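Side-chain contacts in leucyl-trna synthetase (Plasmodium falciparum, PDB 5FOC), which probably clears mischarged tRNA by deacylation through this editing domain, one part of a longer class I synthetase that joins leucine to its tRNA: residues Y183-E187 with N188-N192; N231-I235 with K236-I240. The protein carries 2 engineered substitutions. All blocks are in the same frame, centred on the assembly; numbering follows the deposited sequence.

Contact 1. Residues Y183-E187 with N188-N192; sequences YVCSE and NSLYN
The type I beta turn from E187 to L190 carries the chain of the editing domain out of strand 181-185 and into helix 190-195, and S186 and S189 grip each other across its start. The hydroxyl of S189 donates to the S186 carbonyl, OG to O 2.8 Å, coming in 21° off the plane of that carbonyl. What brings it there is a chi1 of 66°, which tucks OG in between its own backbone N and carbonyl carbon. The S189 amide adds weak bonds to the same S186 O and to S186 OG, so the carbonyl takes two donors from one residue. Inside the turn, L190 N reaches E187 O at 3.0 Å; the bond is nearly straight at the hydrogen (169°), although the donor stands well above the carbonyl plane. A water on E187 O passes the link on to Y191 N. On the buried side C185 SG lies 3.6 Å from L190 CD2, while S189 OG packs against C185 CB. Around this turn, N188 ND2 bonds to S251 O and E374 OE1, S189 rests on Y372 of strand 369-373, and L190 touches T150 of strand 146-152.

Contact 2. Residues N231-I235 with K236-I240; sequences NISKI and KNLYI
K236 folds its side chain back over the loop of the beta hairpin formed by strands 227-229 and 238-242 of the main sheet, and S233 is the residue it returns to. From CB the chain runs to CG, both beside the peptide that joins I235 to K236; a chi1 of -52° sets CG anti to the carbonyl carbon, next to the backbone N. The bend at chi2 (-59°) then turns CD back toward S233, and beyond it the chain is fully extended. K236 CD passes 3.5 Å from I235 O and also brushes S233 OG; CE comes up to S233 O. At the tip, K236 NZ donates to S233 O at 2.7 Å, lying in the carbonyl plane and on a lone pair. The ammonium also bonds to T230 O, and a water links it to N231 OD1. NZ thus ties the carbonyls of T230 and S233 directly, and the N231 side chain through the water.

Next to the K236 methylenes, the S233 hydroxyl closes a smaller ring by donating to I235 O, with OG and O 2.6 Å apart. Both S233 OG and that carbonyl meet L238, whose two methyls divide the work: CD1 faces the serine, while CD2 sits against I235 O and I235 CG1. L238 is buried here and also touches T139 of strand 138-141. The I235 side chain also crosses that of N237 at a slant, with both CB and CD1 of I235 lying 3.7 Å from N237 OD1.

In the fold
Both contacts are local and both feed the large mixed sheet of the editing domain, on opposite sides of the chain's centre with their centres 22 Å apart. Contact 1 is mostly buried and joins a strand to a helix; contact 2 is partly buried and joins two neighbouring antiparallel strands. Strand 7-15 ties the two regions together, since it pairs with 227-229 on one hand and, on the other, with 120-127 and 369-373, which flank contact 1. In both a serine hydroxyl donates to a carbonyl. The more buried turn adds main-chain amides, whereas in the more open loop a lysine bonds directly to backbone carbonyls and reaches an asparagine side chain through a water.

Contact 1. Residues Y183-E187 with N188-N192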
loop_
_atom_site.group_PDB
_atom_site.type_symbol
_atom_site.label_atom_id
_atom_site.label_comp_id
_atom_site.label_asym_id
_atom_site.label_seq_id
_atom_site.Cartn_x
_atom_site.Cartn_y
_atom_site.Cartn_z
ATOM N N TYR A 183 -10.560 -2.438 -3.512
ATOM C CA TYR A 183 -9.135 -2.219 -3.603
ATOM C C TYR A 183 -8.722 -0.884 -4.166
ATOM O O TYR A 183 -9.373 -0.368 -5.052
ATOM C CB TYR A 183 -8.508 -3.335 -4.457
ATOM C CG TYR A 183 -8.550 -4.719 -3.847
ATOM C CD1 TYR A 183 -8.102 -4.952 -2.529
ATOM C CD2 TYR A 183 -9.089 -5.821 -4.542
ATOM C CE1 TYR A 183 -8.122 -6.225 -1.967
ATOM C CE2 TYR A 183 -9.124 -7.097 -3.974
ATOM C CZ TYR A 183 -8.634 -7.308 -2.689
ATOM O OH TYR A 183 -8.638 -8.509 -2.033
ATOM N N VAL A 184 -7.663 -0.311 -3.593
ATOM C CA VAL A 184 -7.068 0.903 -4.080
ATOM C C VAL A 184 -5.693 0.513 -4.664
ATOM O O VAL A 184 -4.864 -0.124 -3.979
ATOM C CB VAL A 184 -6.816 1.956 -2.981
ATOM C CG1 VAL A 184 -6.371 3.255 -3.590
ATOM C CG2 VAL A 184 -8.108 2.190 -2.166
ATOM N N CYS A 185 -5.461 0.954 -5.892
ATOM C CA CYS A 185 -4.225 0.534 -6.631
ATOM C C CYS A 185 -4.018 1.423 -7.839
ATOM O O CYS A 185 -4.907 2.120 -8.292
ATOM C CB CYS A 185 -4.365 -0.910 -7.041
ATOM S SG CYS A 185 -5.788 -1.264 -8.097
ATOM N N SER A 186 -2.808 1.322 -8.402
ATOM C CA SER A 186 -2.467 2.074 -9.581
ATOM C C SER A 186 -3.166 1.501 -10.857
ATOM O O SER A 186 -3.576 0.339 -10.925
ATOM C CB SER A 186 -0.941 2.016 -9.794
ATOM O OG SER A 186 -0.517 0.671 -9.986
ATOM N N GLU A 187 -3.280 2.378 -11.850
ATOM C CA GLU A 187 -3.717 1.980 -13.182
ATOM C C GLU A 187 -2.861 0.835 -13.707
ATOM O O GLU A 187 -3.396 -0.178 -14.181
ATOM C CB GLU A 187 -3.612 3.149 -14.158
ATOM C CG GLU A 187 -4.252 2.862 -15.502
ATOM C CD GLU A 187 -4.090 3.992 -16.476
ATOM O OE1 GLU A 187 -3.365 4.958 -16.185
ATOM O OE2 GLU A 187 -4.682 3.895 -17.554
ATOM N N ASN A 188 -1.557 1.007 -13.567
ATOM C CA ASN A 188 -0.567 -0.025 -13.965
ATOM C C ASN A 188 -0.933 -1.427 -13.517
ATOM O O ASN A 188 -0.755 -2.386 -14.240
ATOM C CB ASN A 188 0.814 0.310 -13.401
ATOM C CG ASN A 188 1.834 -0.767 -13.674
ATOM O OD1 ASN A 188 2.293 -0.891 -14.856
ATOM N ND2 ASN A 188 2.202 -1.560 -12.692
ATOM N N SER A 189 -1.403 -1.570 -12.282
ATOM C CA SER A 189 -1.672 -2.902 -11.749
ATOM C C SER A 189 -2.948 -3.562 -12.261
ATOM O O SER A 189 -3.116 -4.744 -12.093
ATOM C CB SER A 189 -1.673 -2.875 -10.219
ATOM O OG SER A 189 -2.752 -2.112 -9.728
ATOM N N LEU A 190 -3.860 -2.818 -12.863
ATOM C CA LEU A 190 -5.241 -3.299 -13.002
ATOM C C LEU A 190 -5.395 -4.579 -13.800
ATOM O O LEU A 190 -5.911 -5.576 -13.317
ATOM C CB LEU A 190 -6.143 -2.202 -13.550
ATOM C CG LEU A 190 -6.470 -1.028 -12.589
ATOM C CD1 LEU A 190 -7.188 0.056 -13.361
ATOM C CD2 LEU A 190 -7.293 -1.438 -11.352
ATOM N N TYR A 191 -4.809 -4.614 -15.011
ATOM C CA TYR A 191 -5.041 -5.785 -15.782
ATOM C C TYR A 191 -4.233 -6.968 -15.261
ATOM O O TYR A 191 -4.686 -8.099 -15.396
ATOM C CB TYR A 191 -4.778 -5.505 -17.227
ATOM C CG TYR A 191 -5.654 -4.498 -17.869
ATOM C CD1 TYR A 191 -7.019 -4.684 -17.926
ATOM C CD2 TYR A 191 -5.118 -3.401 -18.540
ATOM C CE1 TYR A 191 -7.852 -3.763 -18.555
ATOM C CE2 TYR A 191 -5.938 -2.476 -19.188
ATOM C CZ TYR A 191 -7.308 -2.668 -19.192
ATOM O OH TYR A 191 -8.150 -1.772 -19.820
ATOM N N ASN A 192 -3.075 -6.694 -14.660
ATOM C CA ASN A 192 -2.276 -7.725 -13.963
ATOM C C ASN A 192 -3.071 -8.345 -12.829
ATOM O O ASN A 192 -3.125 -9.524 -12.613
ATOM C CB ASN A 192 -0.944 -7.145 -13.454
ATOM C CG ASN A 192 -0.066 -6.551 -14.578
ATOM O OD1 ASN A 192 0.320 -5.347 -14.543
ATOM N ND2 ASN A 192 0.253 -7.369 -15.563
HETATM O O HOH W 1 -3.693 -1.991 -16.240
#

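Contact 2. Residues N231-I235 with K236-I240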
loop_
_atom_site.group_PDB
_atom_site.type_symbol
_atom_site.label_atom_id
_atom_site.label_comp_id
_atom_site.label_asym_id
_atom_site.label_seq_id
_atom_site.Cartn_x
_atom_site.Cartn_y
_atom_site.Cartn_z
ATOM N N ASN A 231 -2.854 -7.216 9.050
ATOM C CA ASN A 231 -2.958 -8.252 10.081
ATOM C C ASN A 231 -1.604 -8.839 10.494
ATOM O O ASN A 231 -1.545 -9.801 11.269
ATOM C CB ASN A 231 -3.929 -9.353 9.644
ATOM C CG ASN A 231 -5.363 -8.864 9.605
ATOM O OD1 ASN A 231 -5.804 -8.093 10.482
ATOM N ND2 ASN A 231 -6.113 -9.319 8.635
ATOM N N ILE A 232 -0.522 -8.247 9.983
ATOM C CA ILE A 232 0.816 -8.659 10.300
ATOM C C ILE A 232 1.567 -7.640 11.151
ATOM O O ILE A 232 2.488 -8.008 11.876
ATOM C CB ILE A 232 1.624 -8.937 8.977
ATOM C CG1 ILE A 232 0.795 -9.790 8.044
ATOM C CG2 ILE A 232 2.961 -9.595 9.291
ATOM C CD1 ILE A 232 1.281 -9.767 6.609
ATOM N N SER A 233 1.215 -6.364 11.046
ATOM C CA SER A 233 1.999 -5.295 11.647
ATOM C C SER A 233 1.870 -5.295 13.186
ATOM O O SER A 233 0.774 -5.563 13.716
ATOM C CB SER A 233 1.568 -3.947 11.080
ATOM O OG SER A 233 0.191 -3.652 11.309
ATOM N N LYS A 234 2.989 -5.047 13.844
ATOM C CA LYS A 234 3.063 -4.948 15.287
ATOM C C LYS A 234 2.096 -3.868 15.784
ATOM O O LYS A 234 1.335 -4.085 16.801
ATOM C CB LYS A 234 4.478 -4.581 15.737
ATOM C CG LYS A 234 4.606 -4.630 17.266
ATOM C CD LYS A 234 5.987 -4.397 17.786
ATOM C CE LYS A 234 6.305 -2.939 17.847
ATOM N NZ LYS A 234 7.443 -2.705 18.760
ATOM N N ILE A 235 2.185 -2.687 15.171
ATOM C CA ILE A 235 1.272 -1.545 15.458
ATOM C C ILE A 235 0.204 -1.408 14.398
ATOM O O ILE A 235 0.372 -1.878 13.228
ATOM C CB ILE A 235 2.030 -0.209 15.634
ATOM C CG1 ILE A 235 2.732 0.261 14.347
ATOM C CG2 ILE A 235 3.011 -0.325 16.769
ATOM C CD1 ILE A 235 3.553 1.515 14.480
ATOM N N LYS A 236 -0.889 -0.759 14.736
ATOM C CA LYS A 236 -2.056 -0.662 13.851
ATOM C C LYS A 236 -2.430 0.792 13.444
ATOM O O LYS A 236 -3.508 1.022 12.894
ATOM C CB LYS A 236 -3.276 -1.399 14.474
ATOM C CG LYS A 236 -3.039 -2.834 14.923
ATOM C CD LYS A 236 -2.559 -3.772 13.767
ATOM C CE LYS A 236 -2.337 -5.209 14.280
ATOM N NZ LYS A 236 -1.839 -6.100 13.223
ATOM N N ASN A 237 -1.542 1.746 13.687
ATOM C CA ASN A 237 -1.767 3.127 13.283
ATOM C C ASN A 237 -0.838 3.578 12.170
ATOM O O ASN A 237 -0.057 4.515 12.302
ATOM C CB ASN A 237 -1.690 4.085 14.500
ATOM C CG ASN A 237 -0.330 4.132 15.135
ATOM O OD1 ASN A 237 0.309 3.101 15.273
ATOM N ND2 ASN A 237 0.100 5.313 15.615
ATOM N N LEU A 238 -0.963 2.886 11.038
ATOM C CA LEU A 238 -0.036 3.095 9.951
ATOM C C LEU A 238 -0.543 4.185 9.035
ATOM O O LEU A 238 -1.321 3.941 8.083
ATOM C CB LEU A 238 0.100 1.776 9.185
ATOM C CG LEU A 238 0.287 0.523 10.002
ATOM C CD1 LEU A 238 0.464 -0.718 9.070
ATOM C CD2 LEU A 238 1.477 0.640 10.898
ATOM N N TYR A 239 -0.146 5.406 9.321
ATOM C CA TYR A 239 -0.680 6.529 8.592
ATOM C C TYR A 239 -0.142 6.465 7.175
ATOM O O TYR A 239 1.031 6.051 6.974
ATOM C CB TYR A 239 -0.327 7.841 9.278
ATOM C CG TYR A 239 -0.882 7.867 10.695
ATOM C CD1 TYR A 239 -2.236 7.851 10.924
ATOM C CD2 TYR A 239 -0.024 7.808 11.770
ATOM C CE1 TYR A 239 -2.710 7.834 12.246
ATOM C CE2 TYR A 239 -0.505 7.829 13.091
ATOM C CZ TYR A 239 -1.844 7.790 13.279
ATOM O OH TYR A 239 -2.307 7.805 14.603
ATOM N N ILE A 240 -0.954 6.972 6.264
ATOM C CA ILE A 240 -0.502 7.132 4.858
ATOM C C ILE A 240 0.385 8.368 4.767
ATOM O O ILE A 240 -0.049 9.486 5.096
ATOM C CB ILE A 240 -1.638 7.185 3.859
ATOM C CG1 ILE A 240 -2.378 5.875 3.885
ATOM C CG2 ILE A 240 -1.099 7.433 2.440
ATOM C CD1 ILE A 240 -3.591 5.738 3.007
HETATM O O HOH W 2 -4.838 -6.833 12.844
#